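Local coordinates for protein putative ATPase, AAA family (Prochlorococcus marinus subsp. pastoris str. CCMP1986, PDB 3CTD) that is probably a DNA-dependent ATPase of the RarA/MGS1/WRNIP1 type that helps cells respond to stalled DNA replication, represented here by its largely helical C-terminal part, at residues Asp37-Phe42 with Phe72-Ile77; Ile77-Asp82 with Leu118-Ser123; Cys98-Arg103 with Leu110-Gln115. The protein carries 1 engineered substitution. All blocks are in the same frame, centred on the assembly; numbering follows the deposited sequence.

Interaction 1: residues Asp37-Phe42 with Phe72-Ile77; sequences DVISAF and FRRLLI
In the helical bundle of the C-terminal part of this RarA-type ATPase, helix 36-47 is joined to helix 68-83 by two side-chain pairs, Ile39 with Arg74 and Phe42 with Leu75. The backbones stay well apart, with 8.4 Å between CA of Ile39 and CA of Arg74, so side chains alone span the interval. Ile39 offers both branches to the arginine. Its CG2 methyl approaches the guanidinium at NH1 (3.7 Å), while CG1, anti to the backbone N (chi1 -162°), lies 4.1 Å from CG of Arg74. The arginine bends at chi2, which lets its aliphatic root and its charged end meet the same isoleucine, and the two side chains cross at about a right angle. No hydrogen bond joins the two segments; the arginine meets the isoleucine through CG and through NH1, which rests near the CG2 methyl.

The second pair is wholly apolar. Phe42 extends its ring away from its own backbone N (chi1 178°), which brings the far end of the ring to Leu75, where CD2 of Leu75 touches CZ of Phe42 at 3.7 Å and CE2 of Phe42 at 3.8 Å. Helix 110-121 and helix 51-63 contribute to the surroundings, through Ser117 on both Phe42 and Leu75 and Met61 on both Ile39 and Phe42. Farther round helix 36-47, Asp37 and Ser40 hydrogen-bond to Asn153 and Leu151 of a neighbouring subunit. The outcome is a largely buried helix-helix contact with a partly exposed arginine, an arrangement that belongs to an oligomeric alpha-helical bundle.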
ATOM      1  N   ASP B  37      15.921  24.995  12.510  1.00 53.23           N
ATOM      2  CA  ASP B  37      17.252  24.360  12.313  1.00 51.16           C
ATOM      3  C   ASP B  37      17.301  22.858  12.674  1.00 47.20           C
ATOM      4  O   ASP B  37      18.025  22.060  12.052  1.00 45.89           O
ATOM      5  CB  ASP B  37      18.332  25.090  13.119  1.00 56.64           C
ATOM      6  CG  ASP B  37      18.587  26.510  12.622  1.00 62.68           C
ATOM      7  OD1 ASP B  37      18.357  26.778  11.424  1.00 65.77           O
ATOM      8  OD2 ASP B  37      19.032  27.351  13.431  1.00 64.71           O
ATOM      9  N   VAL B  38      16.572  22.497  13.724  1.00 41.84           N
ATOM     10  CA  VAL B  38      16.482  21.119  14.175  1.00 41.92           C
ATOM     11  C   VAL B  38      15.804  20.287  13.079  1.00 43.38           C
ATOM     12  O   VAL B  38      16.391  19.327  12.570  1.00 41.51           O
ATOM     13  CB  VAL B  38      15.765  21.012  15.583  1.00 41.15           C
ATOM     14  CG1 VAL B  38      15.606  19.562  16.011  1.00 39.51           C
ATOM     15  CG2 VAL B  38      16.571  21.805  16.669  1.00 32.70           C
ATOM     16  N   ILE B  39      14.613  20.702  12.649  1.00 45.77           N
ATOM     17  CA  ILE B  39      13.929  20.003  11.553  1.00 45.76           C
ATOM     18  C   ILE B  39      14.822  19.917  10.308  1.00 44.24           C
ATOM     19  O   ILE B  39      14.839  18.889   9.614  1.00 44.84           O
ATOM     20  CB  ILE B  39      12.528  20.591  11.226  1.00 50.11           C
ATOM     21  CG1 ILE B  39      11.682  19.582  10.418  1.00 53.44           C
ATOM     22  CG2 ILE B  39      12.638  21.904  10.465  1.00 51.29           C
ATOM     23  CD1 ILE B  39      10.619  18.840  11.202  1.00 49.65           C
ATOM     24  N   SER B  40      15.605  20.957  10.058  1.00 39.21           N
ATOM     25  CA  SER B  40      16.576  20.924   8.964  1.00 37.19           C
ATOM     26  C   SER B  40      17.630  19.817   9.155  1.00 36.25           C
ATOM     27  O   SER B  40      17.908  19.005   8.253  1.00 39.57           O
ATOM     28  CB  SER B  40      17.213  22.315   8.787  1.00 38.30           C
ATOM     29  OG  SER B  40      18.438  22.238   8.089  1.00 43.69           O
ATOM     30  N   ALA B  41      18.201  19.735  10.339  1.00 34.61           N
ATOM     31  CA  ALA B  41      19.185  18.668  10.597  1.00 36.77           C
ATOM     32  C   ALA B  41      18.601  17.210  10.466  1.00 36.04           C
ATOM     33  O   ALA B  41      19.280  16.249  10.020  1.00 37.63           O
ATOM     34  CB  ALA B  41      19.840  18.901  11.965  1.00 31.58           C
ATOM     35  N   PHE B  42      17.340  17.080  10.855  1.00 31.85           N
ATOM     36  CA  PHE B  42      16.533  15.855  10.710  1.00 33.11           C
ATOM     37  C   PHE B  42      16.399  15.424   9.238  1.00 32.21           C
ATOM     38  O   PHE B  42      16.779  14.333   8.852  1.00 35.67           O
ATOM     39  CB  PHE B  42      15.138  16.140  11.327  1.00 33.49           C
ATOM     40  CG  PHE B  42      14.156  15.004  11.220  1.00 34.65           C
ATOM     41  CD1 PHE B  42      14.427  13.761  11.834  1.00 29.10           C
ATOM     42  CD2 PHE B  42      12.925  15.193  10.546  1.00 31.05           C
ATOM     43  CE1 PHE B  42      13.492  12.704  11.759  1.00 30.65           C
ATOM     44  CE2 PHE B  42      12.003  14.150  10.455  1.00 32.84           C
ATOM     45  CZ  PHE B  42      12.289  12.885  11.070  1.00 31.52           C
ATOM     46  N   PHE B  72       5.467  14.836  10.359  1.00 31.59           N
ATOM     47  CA  PHE B  72       4.910  13.999   9.269  1.00 35.94           C
ATOM     48  C   PHE B  72       4.783  14.713   7.923  1.00 38.07           C
ATOM     49  O   PHE B  72       4.895  14.068   6.889  1.00 37.32           O
ATOM     50  CB  PHE B  72       3.557  13.387   9.634  1.00 30.43           C
ATOM     51  CG  PHE B  72       3.678  12.097  10.345  1.00 31.67           C
ATOM     52  CD1 PHE B  72       4.344  11.025   9.748  1.00 30.41           C
ATOM     53  CD2 PHE B  72       3.161  11.945  11.610  1.00 24.55           C
ATOM     54  CE1 PHE B  72       4.474   9.817  10.407  1.00 28.82           C
ATOM     55  CE2 PHE B  72       3.287  10.741  12.250  1.00 29.61           C
ATOM     56  CZ  PHE B  72       3.954   9.675  11.661  1.00 27.81           C
ATOM     57  N   ARG B  73       4.566  16.027   7.941  1.00 37.61           N
ATOM     58  CA  ARG B  73       4.528  16.802   6.685  1.00 41.78           C
ATOM     59  C   ARG B  73       5.865  16.730   5.982  1.00 40.67           C
ATOM     60  O   ARG B  73       5.928  16.407   4.797  1.00 44.79           O
ATOM     61  CB  ARG B  73       4.159  18.270   6.935  1.00 44.48           C
ATOM     62  CG  ARG B  73       2.709  18.616   6.658  1.00 46.58           C
ATOM     63  CD  ARG B  73       2.366  20.090   7.008  1.00 51.21           C
ATOM     64  NE  ARG B  73       1.396  19.951   8.076  1.00 57.50           N
ATOM     65  CZ  ARG B  73       1.444  20.549   9.251  1.00 55.13           C
ATOM     66  NH1 ARG B  73       2.404  21.456   9.511  1.00 51.77           N
ATOM     67  NH2 ARG B  73       0.495  20.242  10.134  1.00 52.01           N
ATOM     68  N   ARG B  74       6.923  17.014   6.734  1.00 37.25           N
ATOM     69  CA  ARG B  74       8.268  16.966   6.217  1.00 36.68           C
ATOM     70  C   ARG B  74       8.707  15.583   5.834  1.00 34.72           C
ATOM     71  O   ARG B  74       9.441  15.432   4.882  1.00 38.58           O
ATOM     72  CB  ARG B  74       9.264  17.587   7.199  1.00 37.54           C
ATOM     73  CG  ARG B  74       9.128  19.094   7.307  1.00 43.87           C
ATOM     74  CD  ARG B  74       9.471  19.908   6.010  1.00 52.07           C
ATOM     75  NE  ARG B  74       9.051  21.311   6.198  1.00 67.35           N
ATOM     76  CZ  ARG B  74       9.806  22.298   6.737  1.00 69.90           C
ATOM     77  NH1 ARG B  74      11.071  22.066   7.122  1.00 66.71           N
ATOM     78  NH2 ARG B  74       9.294  23.530   6.890  1.00 67.60           N
ATOM     79  N   LEU B  75       8.256  14.567   6.557  1.00 33.04           N
ATOM     80  CA  LEU B  75       8.520  13.206   6.152  1.00 29.04           C
ATOM     81  C   LEU B  75       7.765  12.852   4.839  1.00 30.70           C
ATOM     82  O   LEU B  75       8.317  12.156   3.972  1.00 33.48           O
ATOM     83  CB  LEU B  75       8.143  12.233   7.262  1.00 27.04           C
ATOM     84  CG  LEU B  75       8.978  12.169   8.548  1.00 25.09           C
ATOM     85  CD1 LEU B  75       8.263  11.230   9.509  1.00 18.64           C
ATOM     86  CD2 LEU B  75      10.321  11.587   8.209  1.00 21.02           C
ATOM     87  N   LEU B  76       6.530  13.333   4.670  1.00 27.85           N
ATOM     88  CA  LEU B  76       5.786  13.029   3.452  1.00 31.81           C
ATOM     89  C   LEU B  76       6.501  13.698   2.281  1.00 34.51           C
ATOM     90  O   LEU B  76       6.820  13.041   1.282  1.00 33.43           O
ATOM     91  CB  LEU B  76       4.326  13.469   3.517  1.00 32.63           C
ATOM     92  CG  LEU B  76       3.357  12.643   4.393  1.00 36.42           C
ATOM     93  CD1 LEU B  76       2.080  13.472   4.703  1.00 32.21           C
ATOM     94  CD2 LEU B  76       2.993  11.267   3.815  1.00 35.08           C
ATOM     95  N   ILE B  77       6.779  14.994   2.428  1.00 32.53           N
ATOM     96  CA  ILE B  77       7.596  15.735   1.466  1.00 32.77           C
ATOM     97  C   ILE B  77       8.914  15.054   1.098  1.00 34.24           C
ATOM     98  O   ILE B  77       9.226  14.875  -0.069  1.00 35.60           O
ATOM     99  CB  ILE B  77       7.905  17.150   1.986  1.00 35.02           C
ATOM    100  CG1 ILE B  77       6.582  17.909   2.224  1.00 38.19           C
ATOM    101  CG2 ILE B  77       8.858  17.888   1.036  1.00 31.83           C
ATOM    102  CD1 ILE B  77       6.774  19.337   2.813  1.00 34.85           C
TER

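Interaction 2: residues Ile77-Asp82 with Leu118-Ser123; sequences ISACED and LYLAIS
Leu120 meets Ala79 and Ser78 with its two methyl groups, CD2 meeting Ala79 and CD1 meeting both residues. CD2 of Leu120 rests 4.0 Å from CB of Ala79. CD1 turns to the polar side of the same surface, where it comes to 3.8 Å from OG of Ser78 and 3.9 Å from the backbone N of Ala79. The leucine CG sits anti to its own carbonyl carbon (chi1 -63°), an orientation that carries the fork across to the neighbouring helix. Since the partners are small, the backbones come near, with CA of Ala79 and CA of Leu120 6.7 Å apart. This is a close helix-helix packing site of the alpha-helical bundle, in which a leucine meets an alanine-serine patch. Cutting Leu120 back to an alanine removes both methyls and would probably open a gap, leaving Ala79 CB and the Ser78 side chain without the leucine methyls that cover them.

In the next shell, the ring of Tyr119 presents its edge to CD2 of Leu120 and stacks with Trp191 of a neighbouring subunit. Ser123 OG donates to Tyr119 O (2.6 Å) from 32° out of the carbonyl plane, securing the chain as the helix gives way to loop. Farther out, Lys125 NZ hydrogen-bonds to the carbonyl oxygens of Leu120, Ala121 and Ser123, and Asp82 pairs with Arg47 in a salt bridge while also binding His162 of a neighbouring subunit.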
ATOM      1  N   ILE B  77       6.779  14.994   2.428  1.00 32.53           N
ATOM      2  CA  ILE B  77       7.596  15.735   1.466  1.00 32.77           C
ATOM      3  C   ILE B  77       8.914  15.054   1.098  1.00 34.24           C
ATOM      4  O   ILE B  77       9.226  14.875  -0.069  1.00 35.60           O
ATOM      5  CB  ILE B  77       7.905  17.150   1.986  1.00 35.02           C
ATOM      6  CG1 ILE B  77       6.582  17.909   2.224  1.00 38.19           C
ATOM      7  CG2 ILE B  77       8.858  17.888   1.036  1.00 31.83           C
ATOM      8  CD1 ILE B  77       6.774  19.337   2.813  1.00 34.85           C
ATOM      9  N   SER B  78       9.712  14.705   2.096  1.00 33.19           N
ATOM     10  CA  SER B  78      10.989  14.094   1.848  1.00 31.86           C
ATOM     11  C   SER B  78      10.831  12.714   1.140  1.00 31.28           C
ATOM     12  O   SER B  78      11.648  12.326   0.293  1.00 32.01           O
ATOM     13  CB  SER B  78      11.775  14.012   3.156  1.00 30.00           C
ATOM     14  OG  SER B  78      12.594  12.873   3.094  1.00 36.26           O
ATOM     15  N   ALA B  79       9.757  11.999   1.426  1.00 28.80           N
ATOM     16  CA  ALA B  79       9.488  10.766   0.688  1.00 28.94           C
ATOM     17  C   ALA B  79       9.341  10.938  -0.841  1.00 29.55           C
ATOM     18  O   ALA B  79       9.537   9.995  -1.615  1.00 27.85           O
ATOM     19  CB  ALA B  79       8.252  10.060   1.291  1.00 29.94           C
ATOM     20  N   CYS B  80       8.984  12.131  -1.296  1.00 29.84           N
ATOM     21  CA  CYS B  80       8.884  12.369  -2.739  1.00 31.89           C
ATOM     22  C   CYS B  80      10.049  13.202  -3.266  1.00 34.57           C
ATOM     23  O   CYS B  80      10.518  13.006  -4.399  1.00 34.11           O
ATOM     24  CB  CYS B  80       7.528  13.010  -3.117  1.00 33.31           C
ATOM     25  SG  CYS B  80       6.162  11.850  -2.746  1.00 37.94           S
ATOM     26  N   GLU B  81      10.525  14.123  -2.442  1.00 32.91           N
ATOM     27  CA  GLU B  81      11.604  14.971  -2.861  1.00 35.41           C
ATOM     28  C   GLU B  81      12.974  14.288  -2.817  1.00 36.78           C
ATOM     29  O   GLU B  81      13.779  14.495  -3.717  1.00 37.73           O
ATOM     30  CB  GLU B  81      11.634  16.229  -2.032  1.00 35.86           C
ATOM     31  CG  GLU B  81      12.920  16.951  -2.196  1.00 45.39           C
ATOM     32  CD  GLU B  81      12.923  18.346  -1.592  1.00 48.67           C
ATOM     33  OE1 GLU B  81      13.363  19.258  -2.313  1.00 54.94           O
ATOM     34  OE2 GLU B  81      12.507  18.545  -0.430  1.00 49.29           O
ATOM     35  N   ASP B  82      13.235  13.465  -1.787  1.00 40.02           N
ATOM     36  CA  ASP B  82      14.579  12.922  -1.535  1.00 32.97           C
ATOM     37  C   ASP B  82      14.647  11.433  -1.789  1.00 34.59           C
ATOM     38  O   ASP B  82      15.699  10.937  -2.088  1.00 37.44           O
ATOM     39  CB  ASP B  82      15.027  13.174  -0.103  1.00 34.24           C
ATOM     40  CG  ASP B  82      15.231  14.642   0.210  1.00 41.00           C
ATOM     41  OD1 ASP B  82      16.064  15.297  -0.464  1.00 39.76           O
ATOM     42  OD2 ASP B  82      14.566  15.137   1.159  1.00 43.15           O
ATOM     43  N   LEU B 118      13.157   6.243  10.131  1.00 27.93           N
ATOM     44  CA  LEU B 118      14.187   5.227   9.824  1.00 29.67           C
ATOM     45  C   LEU B 118      14.081   4.707   8.416  1.00 29.26           C
ATOM     46  O   LEU B 118      15.076   4.484   7.739  1.00 31.90           O
ATOM     47  CB  LEU B 118      14.093   4.058  10.812  1.00 28.99           C
ATOM     48  CG  LEU B 118      14.630   4.409  12.211  1.00 32.86           C
ATOM     49  CD1 LEU B 118      14.163   3.349  13.192  1.00 30.35           C
ATOM     50  CD2 LEU B 118      16.184   4.586  12.221  1.00 27.79           C
ATOM     51  N   TYR B 119      12.848   4.539   7.958  1.00 33.10           N
ATOM     52  CA  TYR B 119      12.589   3.969   6.635  1.00 30.21           C
ATOM     53  C   TYR B 119      13.161   4.844   5.503  1.00 28.71           C
ATOM     54  O   TYR B 119      13.758   4.338   4.557  1.00 22.94           O
ATOM     55  CB  TYR B 119      11.087   3.820   6.461  1.00 25.17           C
ATOM     56  CG  TYR B 119      10.710   3.246   5.141  1.00 27.11           C
ATOM     57  CD1 TYR B 119      10.379   1.919   4.998  1.00 28.51           C
ATOM     58  CD2 TYR B 119      10.670   4.033   4.017  1.00 31.91           C
ATOM     59  CE1 TYR B 119      10.003   1.384   3.731  1.00 27.88           C
ATOM     60  CE2 TYR B 119      10.304   3.507   2.743  1.00 32.91           C
ATOM     61  CZ  TYR B 119       9.967   2.193   2.611  1.00 32.71           C
ATOM     62  OH  TYR B 119       9.601   1.706   1.352  1.00 37.33           O
ATOM     63  N   LEU B 120      12.919   6.158   5.586  1.00 27.24           N
ATOM     64  CA  LEU B 120      13.477   7.110   4.633  1.00 26.12           C
ATOM     65  C   LEU B 120      14.998   7.181   4.759  1.00 30.57           C
ATOM     66  O   LEU B 120      15.682   7.169   3.751  1.00 35.56           O
ATOM     67  CB  LEU B 120      12.845   8.487   4.803  1.00 25.30           C
ATOM     68  CG  LEU B 120      11.347   8.515   4.520  1.00 28.06           C
ATOM     69  CD1 LEU B 120      10.779   9.937   4.601  1.00 23.74           C
ATOM     70  CD2 LEU B 120      11.079   7.879   3.151  1.00 25.04           C
ATOM     71  N   ALA B 121      15.539   7.217   5.983  1.00 29.41           N
ATOM     72  CA  ALA B 121      16.992   7.281   6.160  1.00 27.03           C
ATOM     73  C   ALA B 121      17.735   6.149   5.434  1.00 32.37           C
ATOM     74  O   ALA B 121      18.799   6.367   4.866  1.00 32.65           O
ATOM     75  CB  ALA B 121      17.328   7.257   7.619  1.00 30.43           C
ATOM     76  N   ILE B 122      17.182   4.931   5.464  1.00 30.67           N
ATOM     77  CA  ILE B 122      17.849   3.812   4.845  1.00 27.84           C
ATOM     78  C   ILE B 122      17.383   3.488   3.431  1.00 30.98           C
ATOM     79  O   ILE B 122      17.868   2.519   2.854  1.00 33.34           O
ATOM     80  CB  ILE B 122      17.802   2.532   5.742  1.00 30.34           C
ATOM     81  CG1 ILE B 122      16.382   1.944   5.878  1.00 26.67           C
ATOM     82  CG2 ILE B 122      18.322   2.856   7.132  1.00 27.36           C
ATOM     83  CD1 ILE B 122      16.337   0.728   6.806  1.00 22.47           C
ATOM     84  N   SER B 123      16.458   4.268   2.852  1.00 30.09           N
ATOM     85  CA  SER B 123      16.027   3.967   1.480  1.00 27.54           C
ATOM     86  C   SER B 123      17.053   4.478   0.510  1.00 32.16           C
ATOM     87  O   SER B 123      17.753   5.469   0.835  1.00 28.75           O
ATOM     88  CB  SER B 123      14.695   4.640   1.161  1.00 29.86           C
ATOM     89  OG  SER B 123      13.684   4.133   1.997  1.00 35.41           O
TER

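Interaction 3: residues Cys98-Arg103 with Leu110-Gln115; sequences CDAFDR and LFFLSQ
Phe112 lays its ring across Ala100, and its path from CB outward shows how one half of the contact is made. From CB the side chain sets out anti to the carbonyl carbon (chi1 -58°), which swings the ring toward helix 90-104 with one face turned to the alanine. CG lies 3.8 Å from CB of Ala100; CD1 comes to 3.6 Å from that methyl and CE1 equally near, CD2 and CE2 stand slightly farther off, and at the tip CZ is again 3.8 Å from Ala100 CB. The methyl therefore stands almost over the middle of the ring, 3.5 Å from the centroid and 11° off the normal, a well-formed CH-pi contact. CD2 of Phe112 also lies 4.2 Å from the backbone N of Phe101, approached obliquely.

The two helices form an antiparallel alpha-helical hairpin: the short segments run at 173° with axes 8.7 Å apart, and a short connection of five residues joins the helices. Nearer that turn, Phe101 points its CE1 at CD1 of Leu113 (4.1 Å) and brings a ring edge to the backbone N of Leu110. Phe106 packs edge-to-face with Phe101, and Cys80 of a neighbouring subunit lies against Phe112.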
ATOM      1  N   CYS B  98       1.709   7.977   9.262  1.00 33.09           N
ATOM      2  CA  CYS B  98       0.899   9.145   9.615  1.00 36.23           C
ATOM      3  C   CYS B  98      -0.541   8.721  10.013  1.00 36.53           C
ATOM      4  O   CYS B  98      -1.024   9.049  11.104  1.00 32.60           O
ATOM      5  CB  CYS B  98       0.949  10.192   8.485  1.00 38.45           C
ATOM      6  SG  CYS B  98      -0.010  11.726   8.776  1.00 46.76           S
ATOM      7  N   ASP B  99      -1.208   7.935   9.178  1.00 36.28           N
ATOM      8  CA  ASP B  99      -2.519   7.432   9.580  1.00 38.35           C
ATOM      9  C   ASP B  99      -2.476   6.598  10.861  1.00 39.62           C
ATOM     10  O   ASP B  99      -3.419   6.626  11.676  1.00 42.07           O
ATOM     11  CB  ASP B  99      -3.180   6.609   8.479  1.00 36.73           C
ATOM     12  CG  ASP B  99      -3.486   7.410   7.293  1.00 38.35           C
ATOM     13  OD1 ASP B  99      -3.546   8.636   7.397  1.00 40.16           O
ATOM     14  OD2 ASP B  99      -3.643   6.826   6.223  1.00 46.72           O
ATOM     15  N   ALA B 100      -1.418   5.819  11.054  1.00 36.99           N
ATOM     16  CA  ALA B 100      -1.377   5.012  12.262  1.00 33.09           C
ATOM     17  C   ALA B 100      -1.274   5.964  13.465  1.00 34.77           C
ATOM     18  O   ALA B 100      -2.020   5.833  14.432  1.00 34.78           O
ATOM     19  CB  ALA B 100      -0.258   4.046  12.211  1.00 33.66           C
ATOM     20  N   PHE B 101      -0.447   6.992  13.357  1.00 35.49           N
ATOM     21  CA  PHE B 101      -0.323   7.952  14.434  1.00 37.59           C
ATOM     22  C   PHE B 101      -1.671   8.637  14.767  1.00 41.82           C
ATOM     23  O   PHE B 101      -2.007   8.758  15.959  1.00 42.77           O
ATOM     24  CB  PHE B 101       0.806   8.968  14.153  1.00 38.80           C
ATOM     25  CG  PHE B 101       1.073   9.900  15.307  1.00 41.71           C
ATOM     26  CD1 PHE B 101       2.125   9.656  16.185  1.00 41.25           C
ATOM     27  CD2 PHE B 101       0.231  10.990  15.549  1.00 37.21           C
ATOM     28  CE1 PHE B 101       2.362  10.505  17.276  1.00 42.70           C
ATOM     29  CE2 PHE B 101       0.447  11.826  16.626  1.00 38.96           C
ATOM     30  CZ  PHE B 101       1.515  11.588  17.507  1.00 43.43           C
ATOM     31  N   ASP B 102      -2.429   9.084  13.753  1.00 40.32           N
ATOM     32  CA  ASP B 102      -3.786   9.635  13.998  1.00 39.88           C
ATOM     33  C   ASP B 102      -4.674   8.668  14.778  1.00 36.52           C
ATOM     34  O   ASP B 102      -5.406   9.067  15.666  1.00 37.78           O
ATOM     35  CB  ASP B 102      -4.482  10.220  12.727  1.00 43.40           C
ATOM     36  CG  ASP B 102      -3.828  11.590  12.265  1.00 55.54           C
ATOM     37  OD1 ASP B 102      -3.224  12.304  13.124  1.00 59.29           O
ATOM     38  OD2 ASP B 102      -3.875  11.965  11.054  1.00 55.41           O
ATOM     39  N   ARG B 103      -4.579   7.381  14.506  1.00 36.65           N
ATOM     40  CA  ARG B 103      -5.401   6.442  15.257  1.00 34.61           C
ATOM     41  C   ARG B 103      -4.896   6.207  16.668  1.00 38.00           C
ATOM     42  O   ARG B 103      -5.700   5.917  17.546  1.00 43.65           O
ATOM     43  CB  ARG B 103      -5.555   5.099  14.524  1.00 32.59           C
ATOM     44  N   LEU B 110       4.867   7.413  18.958  1.00 33.11           N
ATOM     45  CA  LEU B 110       6.308   7.649  18.772  1.00 37.72           C
ATOM     46  C   LEU B 110       7.045   6.595  17.858  1.00 37.50           C
ATOM     47  O   LEU B 110       7.969   6.941  17.117  1.00 30.47           O
ATOM     48  CB  LEU B 110       7.001   7.815  20.140  1.00 39.87           C
ATOM     49  CG  LEU B 110       8.477   8.156  20.060  1.00 41.71           C
ATOM     50  CD1 LEU B 110       8.722   9.509  19.308  1.00 34.98           C
ATOM     51  CD2 LEU B 110       9.095   8.128  21.439  1.00 41.68           C
ATOM     52  N   PHE B 111       6.602   5.335  17.889  1.00 37.97           N
ATOM     53  CA  PHE B 111       7.144   4.278  17.043  1.00 38.19           C
ATOM     54  C   PHE B 111       6.831   4.459  15.535  1.00 35.06           C
ATOM     55  O   PHE B 111       7.568   3.975  14.670  1.00 30.38           O
ATOM     56  CB  PHE B 111       6.554   2.931  17.472  1.00 44.62           C
ATOM     57  CG  PHE B 111       7.009   2.424  18.842  1.00 57.90           C
ATOM     58  CD1 PHE B 111       7.751   1.232  18.945  1.00 59.95           C
ATOM     59  CD2 PHE B 111       6.640   3.083  20.029  1.00 60.26           C
ATOM     60  CE1 PHE B 111       8.159   0.726  20.208  1.00 61.46           C
ATOM     61  CE2 PHE B 111       7.036   2.595  21.294  1.00 61.28           C
ATOM     62  CZ  PHE B 111       7.793   1.407  21.382  1.00 63.28           C
ATOM     63  N   PHE B 112       5.687   5.065  15.221  1.00 32.56           N
ATOM     64  CA  PHE B 112       5.322   5.312  13.814  1.00 31.83           C
ATOM     65  C   PHE B 112       6.163   6.481  13.298  1.00 29.63           C
ATOM     66  O   PHE B 112       6.617   6.432  12.163  1.00 29.64           O
ATOM     67  CB  PHE B 112       3.811   5.540  13.621  1.00 29.03           C
ATOM     68  CG  PHE B 112       3.006   4.403  14.085  1.00 27.35           C
ATOM     69  CD1 PHE B 112       3.010   3.200  13.383  1.00 29.13           C
ATOM     70  CD2 PHE B 112       2.302   4.484  15.262  1.00 31.54           C
ATOM     71  CE1 PHE B 112       2.285   2.091  13.847  1.00 31.13           C
ATOM     72  CE2 PHE B 112       1.564   3.386  15.751  1.00 32.47           C
ATOM     73  CZ  PHE B 112       1.553   2.196  15.036  1.00 33.77           C
ATOM     74  N   LEU B 113       6.451   7.482  14.147  1.00 26.49           N
ATOM     75  CA  LEU B 113       7.393   8.535  13.743  1.00 25.53           C
ATOM     76  C   LEU B 113       8.744   7.906  13.445  1.00 27.64           C
ATOM     77  O   LEU B 113       9.369   8.125  12.385  1.00 25.99           O
ATOM     78  CB  LEU B 113       7.504   9.611  14.824  1.00 25.50           C
ATOM     79  CG  LEU B 113       6.325  10.618  14.921  1.00 28.16           C
ATOM     80  CD1 LEU B 113       6.243  11.399  16.288  1.00 27.64           C
ATOM     81  CD2 LEU B 113       6.249  11.595  13.719  1.00 27.74           C
ATOM     82  N   SER B 114       9.183   7.085  14.384  1.00 28.54           N
ATOM     83  CA  SER B 114      10.415   6.355  14.243  1.00 28.81           C
ATOM     84  C   SER B 114      10.465   5.423  13.018  1.00 30.69           C
ATOM     85  O   SER B 114      11.415   5.522  12.243  1.00 31.27           O
ATOM     86  CB  SER B 114      10.698   5.620  15.536  1.00 27.85           C
ATOM     87  OG  SER B 114      11.770   4.776  15.329  1.00 29.10           O
ATOM     88  N   GLN B 115       9.468   4.547  12.808  1.00 30.34           N
ATOM     89  CA  GLN B 115       9.434   3.728  11.564  1.00 27.87           C
ATOM     90  C   GLN B 115       9.559   4.561  10.276  1.00 30.32           C
ATOM     91  O   GLN B 115      10.350   4.246   9.367  1.00 26.33           O
ATOM     92  CB  GLN B 115       8.155   2.911  11.465  1.00 26.16           C
ATOM     93  CG  GLN B 115       7.972   2.244  10.122  1.00 32.52           C
ATOM     94  CD  GLN B 115       7.272   0.886  10.214  1.00 37.55           C
ATOM     95  OE1 GLN B 115       7.084   0.371  11.303  1.00 40.98           O
ATOM     96  NE2 GLN B 115       6.851   0.324   9.074  1.00 34.58           N
TER

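How the interactions relate
Helix 68-83 serves interactions 1 and 2 in succession, with Ile77 common to both segments and the centres about 10 Å apart. They also touch directly, Leu75 O lying 3.4 Å from CD1 of Leu120. Interaction 3 sits about 15 Å from the centre of either, yet Phe72 ties it to interaction 1: its CE2 is 3.4 Å from CD2 of Leu113, and its CE1 is 3.5 Å from the backbone N of Cys98. Interactions 2 and 3 share helix 110-121 without touching otherwise. All three lie against neighbouring subunits, illustrating how the same helices can pack the fold and meet other subunits. The nucleotide-binding AAA module lies outside this fragment.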